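PDB 4P4M: DNA polymerase beta from Leishmania infantum, which catalyses the addition of deoxynucleotides from their triphosphates to the end of a DNA chain, releasing diphosphate, and probably serves in base excision and double-strand break repair. Local coordinates for residues A[164-169]-A[248-253]; A[199-204]-A[218-223]; A[357-362]-A[368-373]. All coordinates share one frame; numbering follows the deposited sequence.

Interaction 1: residues A[164-169]-A[248-253]; sequences ENYLRE and GRLPPR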
loop_
_atom_site.group_PDB
_atom_site.type_symbol
_atom_site.label_atom_id
_atom_site.label_comp_id
_atom_site.label_asym_id
_atom_site.label_seq_id
_atom_site.Cartn_x
_atom_site.Cartn_y
_atom_site.Cartn_z
ATOM N N GLU A 164 9.209 -9.564 -6.384
ATOM C CA GLU A 164 8.152 -10.557 -6.181
ATOM C C GLU A 164 8.719 -11.915 -5.743
ATOM O O GLU A 164 8.242 -12.520 -4.775
ATOM C CB GLU A 164 7.302 -10.728 -7.442
ATOM C CG GLU A 164 6.143 -11.708 -7.253
ATOM C CD GLU A 164 5.090 -11.573 -8.343
ATOM O OE1 GLU A 164 5.456 -11.669 -9.529
ATOM O OE2 GLU A 164 3.907 -11.345 -8.009
ATOM N N ASN A 165 9.722 -12.404 -6.467
ATOM C CA ASN A 165 10.308 -13.709 -6.156
ATOM C C ASN A 165 10.973 -13.722 -4.779
ATOM O O ASN A 165 10.868 -14.700 -4.035
ATOM C CB ASN A 165 11.326 -14.127 -7.228
ATOM C CG ASN A 165 10.688 -14.346 -8.597
ATOM O OD1 ASN A 165 9.471 -14.475 -8.719
ATOM N ND2 ASN A 165 11.515 -14.393 -9.632
ATOM N N TYR A 166 11.657 -12.627 -4.448
ATOM C CA TYR A 166 12.359 -12.500 -3.174
ATOM C C TYR A 166 11.376 -12.532 -2.004
ATOM O O TYR A 166 11.562 -13.287 -1.049
ATOM C CB TYR A 166 13.186 -11.203 -3.133
ATOM C CG TYR A 166 14.075 -11.059 -1.909
ATOM C CD1 TYR A 166 15.369 -11.568 -1.901
ATOM C CD2 TYR A 166 13.618 -10.419 -0.763
ATOM C CE1 TYR A 166 16.187 -11.438 -0.775
ATOM C CE2 TYR A 166 14.427 -10.282 0.363
ATOM C CZ TYR A 166 15.704 -10.797 0.349
ATOM O OH TYR A 166 16.495 -10.659 1.467
ATOM N N LEU A 167 10.337 -11.706 -2.072
ATOM C CA LEU A 167 9.356 -11.640 -0.983
ATOM C C LEU A 167 8.617 -12.974 -0.813
ATOM O O LEU A 167 8.355 -13.407 0.320
ATOM C CB LEU A 167 8.365 -10.487 -1.208
ATOM C CG LEU A 167 8.960 -9.073 -1.034
ATOM C CD1 LEU A 167 8.041 -8.006 -1.613
ATOM C CD2 LEU A 167 9.273 -8.772 0.438
ATOM N N ARG A 168 8.285 -13.629 -1.931
ATOM C CA ARG A 168 7.623 -14.942 -1.871
ATOM C C ARG A 168 8.510 -16.003 -1.209
ATOM O O ARG A 168 8.053 -16.804 -0.374
ATOM C CB ARG A 168 7.198 -15.418 -3.272
ATOM C CG ARG A 168 5.977 -14.694 -3.826
ATOM C CD ARG A 168 5.490 -15.320 -5.137
ATOM N NE ARG A 168 4.154 -14.843 -5.478
ATOM C CZ ARG A 168 3.647 -14.850 -6.703
ATOM N NH1 ARG A 168 4.373 -15.308 -7.721
ATOM N NH2 ARG A 168 2.415 -14.396 -6.909
ATOM N N GLU A 169 9.778 -16.028 -1.597
ATOM C CA GLU A 169 10.715 -16.955 -0.986
ATOM C C GLU A 169 10.874 -16.706 0.518
ATOM O O GLU A 169 10.833 -17.653 1.304
ATOM C CB GLU A 169 12.081 -16.907 -1.683
ATOM C CG GLU A 169 13.099 -17.832 -1.037
ATOM C CD GLU A 169 14.466 -17.769 -1.698
ATOM O OE1 GLU A 169 15.321 -16.983 -1.229
ATOM O OE2 GLU A 169 14.684 -18.511 -2.680
ATOM N N GLY A 248 13.061 -0.981 0.682
ATOM C CA GLY A 248 13.637 -2.301 0.495
ATOM C C GLY A 248 14.621 -2.333 -0.671
ATOM O O GLY A 248 14.366 -1.765 -1.732
ATOM N N ARG A 249 15.748 -3.002 -0.474
ATOM C CA ARG A 249 16.803 -3.048 -1.495
ATOM C C ARG A 249 17.244 -4.490 -1.719
ATOM O O ARG A 249 17.658 -5.157 -0.768
ATOM C CB ARG A 249 18.005 -2.219 -1.030
ATOM C CG ARG A 249 19.118 -2.049 -2.078
ATOM C CD ARG A 249 20.428 -1.533 -1.460
ATOM N NE ARG A 249 20.300 -0.288 -0.692
ATOM C CZ ARG A 249 20.558 0.936 -1.155
ATOM N NH1 ARG A 249 20.933 1.129 -2.421
ATOM N NH2 ARG A 249 20.425 1.985 -0.349
ATOM N N LEU A 250 17.151 -4.980 -2.956
ATOM C CA LEU A 250 17.635 -6.327 -3.269
ATOM C C LEU A 250 19.143 -6.424 -2.981
ATOM O O LEU A 250 19.885 -5.467 -3.193
ATOM C CB LEU A 250 17.363 -6.681 -4.742
ATOM C CG LEU A 250 15.902 -6.833 -5.203
ATOM C CD1 LEU A 250 15.796 -6.661 -6.710
ATOM C CD2 LEU A 250 15.292 -8.184 -4.767
ATOM N N PRO A 251 19.601 -7.581 -2.475
ATOM C CA PRO A 251 21.038 -7.737 -2.230
ATOM C C PRO A 251 21.825 -7.731 -3.544
ATOM O O PRO A 251 21.257 -8.044 -4.601
ATOM C CB PRO A 251 21.136 -9.112 -1.541
ATOM C CG PRO A 251 19.925 -9.835 -1.961
ATOM C CD PRO A 251 18.839 -8.789 -2.114
ATOM N N PRO A 252 23.111 -7.368 -3.482
ATOM C CA PRO A 252 23.942 -7.320 -4.691
ATOM C C PRO A 252 23.983 -8.680 -5.383
ATOM O O PRO A 252 23.988 -9.715 -4.713
ATOM C CB PRO A 252 25.326 -6.965 -4.151
ATOM C CG PRO A 252 25.072 -6.281 -2.856
ATOM C CD PRO A 252 23.843 -6.924 -2.284
ATOM N N ARG A 253 23.995 -8.669 -6.711
ATOM C CA ARG A 253 24.003 -9.896 -7.495
ATOM C C ARG A 253 25.311 -10.001 -8.272
ATOM O O ARG A 253 25.703 -9.060 -8.966
ATOM C CB ARG A 253 22.811 -9.913 -8.459
ATOM C CG ARG A 253 22.779 -11.101 -9.407
#
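With CG of Y166 swung opposite its own backbone N and next to the carbonyl carbon (chi1 -173°), the phenol leaves the helix in the direction of residues 248-253; L250, whose CG lies beside its backbone N and opposite its carbonyl carbon (chi1 -66°), extends the CD2 branch to meet it. The touch falls near the root of the tyrosine: L250 CD2 rests 4.0 Å from Y166 CB. Further along the ring, CE1 of Y166 is 4.0 Å from CD of P251, and these two side chains cross obliquely. The leucine methyl and the proline methylene both approach the ring aslant. The contact is purely apolar, with no hydrogen bond from one segment to the other, and at 109 Å² in all it is small. The nearest backbones, at Y166 and L250, stand 8.1 Å apart between CA atoms, so side chains alone bridge the space. Burial is uneven: L250 is buried, packing also on E159, L162 and H163, earlier in the helix that carries Y166, whereas P251 is exposed. Y166 also stacks its ring with that of Y232 and touches L227 and L230. On the helix itself, R168 NH2 and E164 OE2 lie 3.6 Å apart, with the oxygen well out of the guanidinium plane, so the pairing is one of charge rather than a directed N-H bond. Hydrogen bonds tie both residues to neighbouring parts, R168 NE to the carbonyl of I181 and E164 OE1 to the hydroxyl of Y187. The contact thus joins helix 157-175 to the connection between strands 243-248 and 270-277, packing of a helix against an inter-strand loop within the palm domain of a family X DNA polymerase.

Interaction 2: residues A[199-204]-A[218-223]; sequences AILSRT and GVLGHF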
loop_
_atom_site.group_PDB
_atom_site.type_symbol
_atom_site.label_atom_id
_atom_site.label_comp_id
_atom_site.label_asym_id
_atom_site.label_seq_id
_atom_site.Cartn_x
_atom_site.Cartn_y
_atom_site.Cartn_z
ATOM N N ALA A 199 2.517 -4.917 -2.106
ATOM C CA ALA A 199 2.358 -6.333 -1.798
ATOM C C ALA A 199 1.164 -6.595 -0.871
ATOM O O ALA A 199 0.867 -5.786 0.014
ATOM C CB ALA A 199 3.643 -6.884 -1.171
ATOM N N ILE A 200 0.482 -7.719 -1.101
ATOM C CA ILE A 200 -0.513 -8.248 -0.163
ATOM C C ILE A 200 0.029 -9.513 0.489
ATOM O O ILE A 200 0.498 -10.432 -0.193
ATOM C CB ILE A 200 -1.850 -8.620 -0.870
ATOM C CG1 ILE A 200 -2.496 -7.385 -1.494
ATOM C CG2 ILE A 200 -2.824 -9.316 0.124
ATOM C CD1 ILE A 200 -3.664 -7.725 -2.452
ATOM N N LEU A 201 -0.021 -9.542 1.818
ATOM C CA LEU A 201 0.304 -10.736 2.587
ATOM C C LEU A 201 -1.010 -11.317 3.120
ATOM O O LEU A 201 -1.793 -10.605 3.739
ATOM C CB LEU A 201 1.239 -10.354 3.740
ATOM C CG LEU A 201 1.575 -11.424 4.781
ATOM C CD1 LEU A 201 2.370 -12.573 4.145
ATOM C CD2 LEU A 201 2.334 -10.806 5.960
ATOM N N SER A 202 -1.264 -12.600 2.878
ATOM C CA SER A 202 -2.521 -13.196 3.329
ATOM C C SER A 202 -2.408 -14.704 3.558
ATOM O O SER A 202 -1.540 -15.364 2.979
ATOM C CB SER A 202 -3.634 -12.914 2.312
ATOM O OG SER A 202 -3.377 -13.552 1.061
ATOM N N ARG A 203 -3.282 -15.244 4.408
ATOM C CA ARG A 203 -3.344 -16.694 4.608
ATOM C C ARG A 203 -4.050 -17.363 3.429
ATOM O O ARG A 203 -4.982 -16.800 2.850
ATOM C CB ARG A 203 -4.048 -17.035 5.934
ATOM C CG ARG A 203 -3.202 -16.690 7.183
ATOM C CD ARG A 203 -4.017 -16.849 8.484
ATOM N NE ARG A 203 -4.325 -18.249 8.829
ATOM C CZ ARG A 203 -3.453 -19.081 9.388
ATOM N NH1 ARG A 203 -2.220 -18.662 9.653
ATOM N NH2 ARG A 203 -3.804 -20.329 9.692
ATOM N N THR A 204 -3.616 -18.570 3.074
ATOM C CA THR A 204 -4.183 -19.259 1.921
ATOM C C THR A 204 -5.560 -19.851 2.238
ATOM O O THR A 204 -5.943 -19.988 3.407
ATOM C CB THR A 204 -3.286 -20.417 1.464
ATOM O OG1 THR A 204 -3.290 -21.430 2.477
ATOM C CG2 THR A 204 -1.841 -19.933 1.206
ATOM N N GLY A 218 0.508 -10.609 15.355
ATOM C CA GLY A 218 1.791 -9.938 15.188
ATOM C C GLY A 218 2.576 -10.408 13.963
ATOM O O GLY A 218 3.772 -10.137 13.830
ATOM N N VAL A 219 1.913 -11.113 13.054
ATOM C CA VAL A 219 2.622 -11.715 11.919
ATOM C C VAL A 219 3.289 -10.694 10.976
ATOM O O VAL A 219 4.388 -10.937 10.467
ATOM C CB VAL A 219 1.739 -12.730 11.119
ATOM C CG1 VAL A 219 0.575 -12.031 10.446
ATOM C CG2 VAL A 219 2.588 -13.467 10.079
ATOM N N LEU A 220 2.647 -9.556 10.733
ATOM C CA LEU A 220 3.274 -8.575 9.836
ATOM C C LEU A 220 4.619 -8.129 10.418
ATOM O O LEU A 220 5.629 -8.019 9.707
ATOM C CB LEU A 220 2.354 -7.371 9.594
ATOM C CG LEU A 220 2.939 -6.303 8.645
ATOM C CD1 LEU A 220 3.316 -6.930 7.291
ATOM C CD2 LEU A 220 1.962 -5.143 8.457
ATOM N N GLY A 221 4.627 -7.879 11.721
ATOM C CA GLY A 221 5.828 -7.453 12.415
ATOM C C GLY A 221 6.919 -8.513 12.394
ATOM O O GLY A 221 8.096 -8.183 12.277
ATOM N N HIS A 222 6.534 -9.783 12.510
ATOM C CA HIS A 222 7.496 -10.879 12.411
ATOM C C HIS A 222 8.133 -10.959 11.020
ATOM O O HIS A 222 9.344 -11.197 10.891
ATOM C CB HIS A 222 6.834 -12.226 12.753
ATOM C CG HIS A 222 6.359 -12.324 14.172
ATOM N ND1 HIS A 222 7.014 -11.716 15.221
ATOM C CD2 HIS A 222 5.292 -12.961 14.710
ATOM C CE1 HIS A 222 6.370 -11.975 16.348
ATOM N NE2 HIS A 222 5.326 -12.728 16.066
ATOM N N PHE A 223 7.314 -10.782 9.982
ATOM C CA PHE A 223 7.801 -10.804 8.598
ATOM C C PHE A 223 8.755 -9.625 8.346
ATOM O O PHE A 223 9.824 -9.777 7.740
ATOM C CB PHE A 223 6.602 -10.777 7.629
ATOM C CG PHE A 223 6.969 -10.903 6.164
ATOM C CD1 PHE A 223 7.813 -11.914 5.720
ATOM C CD2 PHE A 223 6.427 -10.027 5.226
ATOM C CE1 PHE A 223 8.128 -12.036 4.366
ATOM C CE2 PHE A 223 6.732 -10.150 3.879
ATOM C CZ PHE A 223 7.578 -11.159 3.448
#
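L201 faces the helix from strand 193-203 and is met by L220 and F223, one turn apart; all three are buried, and no hydrogen bond links the two segments. The CG of L201 is opposite the backbone N (chi1 173°), which carries the isobutyl group off the sheet, and the CD2 branch makes both contacts. The helix starts behind G218, the N-cap residue, whose carbonyl oxygen accepts the backbone N-H of H222. V219 points at the strand, yet its side chain remains 4.9 Å from the strand segment at its nearest, at the border of the contact; it packs instead on F179, L175 and L276. L220 comes next, and although its CB is not aimed straight at the strand, the branch ending in CD1 bends round to lie 4.2 Å from CD2 of L201. The leucine also touches I274. This is packing of a helix over a sheet in the nucleotidyltransferase-type palm: helix 219-229 lies on the sheet containing strand 193-203, the strand that also carries the magnesium ligands D196 and D198, and helix 157-175 joins the same core through C171 and L175, both touching L201. Beyond G221, H222 is exposed, with the oxygen of G218 lying 3.3 Å above one face of its imidazole, toward the rim. F223 points back at the strand, its ring drawn inward by a chi1 of -176°, and CD2 of the ring lies 4.2 Å from CD2 of L201 in an oblique approach. C171 touches F223 as well as L201.

Interaction 3: residues A[357-362]-A[368-373]; sequences RSEQDV and MPYAKP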
loop_
_atom_site.group_PDB
_atom_site.type_symbol
_atom_site.label_atom_id
_atom_site.label_comp_id
_atom_site.label_asym_id
_atom_site.label_seq_id
_atom_site.Cartn_x
_atom_site.Cartn_y
_atom_site.Cartn_z
ATOM N N ARG A 357 -15.572 -14.722 -4.789
ATOM C CA ARG A 357 -14.365 -15.535 -4.909
ATOM C C ARG A 357 -13.391 -14.980 -5.937
ATOM O O ARG A 357 -12.219 -15.366 -5.957
ATOM C CB ARG A 357 -14.702 -16.992 -5.257
ATOM C CG ARG A 357 -15.150 -17.212 -6.691
ATOM C CD ARG A 357 -14.906 -18.652 -7.150
ATOM N NE ARG A 357 -13.697 -18.768 -7.960
ATOM C CZ ARG A 357 -13.642 -18.479 -9.256
ATOM N NH1 ARG A 357 -14.728 -18.059 -9.886
ATOM N NH2 ARG A 357 -12.503 -18.606 -9.920
ATOM N N SER A 358 -13.869 -14.076 -6.788
ATOM C CA SER A 358 -13.055 -13.527 -7.881
ATOM C C SER A 358 -13.316 -12.039 -8.100
ATOM O O SER A 358 -14.364 -11.516 -7.682
ATOM C CB SER A 358 -13.374 -14.267 -9.186
ATOM O OG SER A 358 -14.705 -13.984 -9.622
ATOM N N GLU A 359 -12.376 -11.353 -8.754
ATOM C CA GLU A 359 -12.624 -9.971 -9.176
ATOM C C GLU A 359 -13.851 -9.904 -10.084
ATOM O O GLU A 359 -14.682 -8.995 -9.952
ATOM C CB GLU A 359 -11.409 -9.379 -9.905
ATOM C CG GLU A 359 -10.140 -9.277 -9.040
ATOM C CD GLU A 359 -8.986 -8.612 -9.783
ATOM O OE1 GLU A 359 -8.674 -9.041 -10.922
ATOM O OE2 GLU A 359 -8.395 -7.660 -9.228
ATOM N N GLN A 360 -13.961 -10.859 -11.008
ATOM C CA GLN A 360 -15.102 -10.906 -11.934
ATOM C C GLN A 360 -16.444 -10.881 -11.196
ATOM O O GLN A 360 -17.404 -10.237 -11.657
ATOM C CB GLN A 360 -15.021 -12.135 -12.858
ATOM C CG GLN A 360 -16.276 -12.376 -13.731
ATOM C CD GLN A 360 -16.215 -11.696 -15.096
ATOM O OE1 GLN A 360 -15.106 -11.880 -15.797
ATOM N NE2 GLN A 360 -17.169 -11.037 -15.524
ATOM N N ASP A 361 -16.527 -11.580 -10.062
ATOM C CA ASP A 361 -17.765 -11.580 -9.270
ATOM C C ASP A 361 -18.211 -10.149 -8.943
ATOM O O ASP A 361 -19.397 -9.827 -9.016
ATOM C CB ASP A 361 -17.592 -12.310 -7.934
ATOM C CG ASP A 361 -17.590 -13.828 -8.066
ATOM O OD1 ASP A 361 -18.169 -14.377 -9.032
ATOM O OD2 ASP A 361 -17.004 -14.472 -7.167
ATOM N N VAL A 362 -17.258 -9.313 -8.536
ATOM C CA VAL A 362 -17.558 -7.928 -8.151
ATOM C C VAL A 362 -18.067 -7.099 -9.336
ATOM O O VAL A 362 -19.069 -6.382 -9.215
ATOM C CB VAL A 362 -16.329 -7.227 -7.504
ATOM C CG1 VAL A 362 -16.668 -5.783 -7.122
ATOM C CG2 VAL A 362 -15.845 -8.017 -6.284
ATOM N N MET A 368 -21.000 -4.003 -14.146
ATOM C CA MET A 368 -19.926 -3.412 -14.945
ATOM C C MET A 368 -19.218 -4.479 -15.768
ATOM O O MET A 368 -18.971 -5.571 -15.274
ATOM C CB MET A 368 -18.877 -2.757 -14.037
ATOM C CG MET A 368 -19.411 -1.703 -13.092
ATOM S SD MET A 368 -18.135 -1.185 -11.917
ATOM C CE MET A 368 -16.838 -0.600 -13.013
ATOM N N PRO A 369 -18.854 -4.152 -17.018
ATOM C CA PRO A 369 -18.103 -5.094 -17.860
ATOM C C PRO A 369 -16.743 -5.409 -17.248
ATOM O O PRO A 369 -16.054 -4.482 -16.828
ATOM C CB PRO A 369 -17.882 -4.311 -19.161
ATOM C CG PRO A 369 -18.826 -3.166 -19.108
ATOM C CD PRO A 369 -19.042 -2.848 -17.671
ATOM N N TYR A 370 -16.353 -6.679 -17.221
ATOM C CA TYR A 370 -15.037 -7.054 -16.708
ATOM C C TYR A 370 -13.927 -6.332 -17.464
ATOM O O TYR A 370 -13.978 -6.217 -18.689
ATOM C CB TYR A 370 -14.807 -8.571 -16.794
ATOM C CG TYR A 370 -13.434 -8.960 -16.299
ATOM C CD1 TYR A 370 -13.159 -9.026 -14.934
ATOM C CD2 TYR A 370 -12.396 -9.217 -17.191
ATOM C CE1 TYR A 370 -11.896 -9.353 -14.474
ATOM C CE2 TYR A 370 -11.132 -9.551 -16.744
ATOM C CZ TYR A 370 -10.884 -9.615 -15.386
ATOM O OH TYR A 370 -9.621 -9.941 -14.943
ATOM N N ALA A 371 -12.923 -5.855 -16.731
ATOM C CA ALA A 371 -11.727 -5.274 -17.342
ATOM C C ALA A 371 -10.486 -5.983 -16.814
ATOM O O ALA A 371 -10.332 -6.148 -15.601
ATOM C CB ALA A 371 -11.651 -3.780 -17.046
ATOM N N LYS A 372 -9.606 -6.421 -17.711
ATOM C CA LYS A 372 -8.323 -6.994 -17.279
ATOM C C LYS A 372 -7.519 -5.919 -16.543
ATOM O O LYS A 372 -7.697 -4.737 -16.807
ATOM C CB LYS A 372 -7.514 -7.478 -18.480
ATOM C CG LYS A 372 -8.135 -8.642 -19.257
ATOM C CD LYS A 372 -7.399 -8.834 -20.579
ATOM C CE LYS A 372 -7.880 -10.075 -21.319
ATOM N NZ LYS A 372 -7.473 -11.331 -20.623
ATOM N N PRO A 373 -6.626 -6.323 -15.622
ATOM C CA PRO A 373 -5.781 -5.339 -14.920
ATOM C C PRO A 373 -5.099 -4.313 -15.836
ATOM O O PRO A 373 -5.058 -3.123 -15.513
ATOM C CB PRO A 373 -4.728 -6.222 -14.240
ATOM C CG PRO A 373 -5.497 -7.487 -13.915
ATOM C CD PRO A 373 -6.361 -7.701 -15.162
HETATM O O HOH W 1 -9.312 -11.254 -12.443
HETATM O O HOH W 2 -18.154 -8.843 -17.940
#
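Q360 and Y370 make the close part of this contact, where the bent glutamine (chi2 91°) lays its amide along the root of the tyrosine. OE1 of Q360 is 3.4 Å from CG of Y370, and NE2 of Q360 is 3.6 Å from CB of Y370. The two side chains run nearly at right angles, while the amide and ring planes differ by 27°. A second modelled conformer of Q360 makes these details of the amide-ring packing less certain. The oxygen meets the ring obliquely and no hydrogen bond crosses directly. The NE2 group is satisfied within the helix by OD1 of D364, and F363 and Y370 set their rings edge-to-face. The helix belongs to the thumb domain, close to the end of the chain, and opens with a capping box in which S358 OG accepts from D361 N at 3.0 Å. D361 OD2 takes two backbone N-H groups: R357 N meets D361 OD2 end-on at 2.8 Å, S358 N from above the carboxylate plane. The chain then turns back, so that residues 368-373 flank the helix they have just left. The far end of the tyrosine is looser. Its hydroxyl, OH, stops 4.2 Å from OE1 of E359, and a water spans the interval, donating to E359 OE1 at 2.8 Å and also bonded to the phenol oxygen. The glutamate is buried and its OE1 is mainly engaged by R376 and R188, whose positive charges probably keep it ionised. A second water accepts the backbone N-H of Y370 at 2.9 Å and takes a weak bond from Q360 NE2.

Interactions 1 and 2 are neighbours in the palm, with centres about 16 Å apart, and they touch where the backbone oxygen O of L167 meets CZ of F223 at 3.9 Å. Along the chain, interaction 2 is nested within the loop that interaction 1 closes; helix 157-175 packs against both helix 219-229 and the 248-253 loop. Interaction 3 follows later, in the thumb, centred about 25 Å from interaction 2 and 30 Å from interaction 1. Interactions 2 and 3 each come within about 11 Å of active-site groups: L201 to the magnesium ligand D198, side chain to side chain, and the side chain of E359 to the bound dideoxythymidine triphosphate.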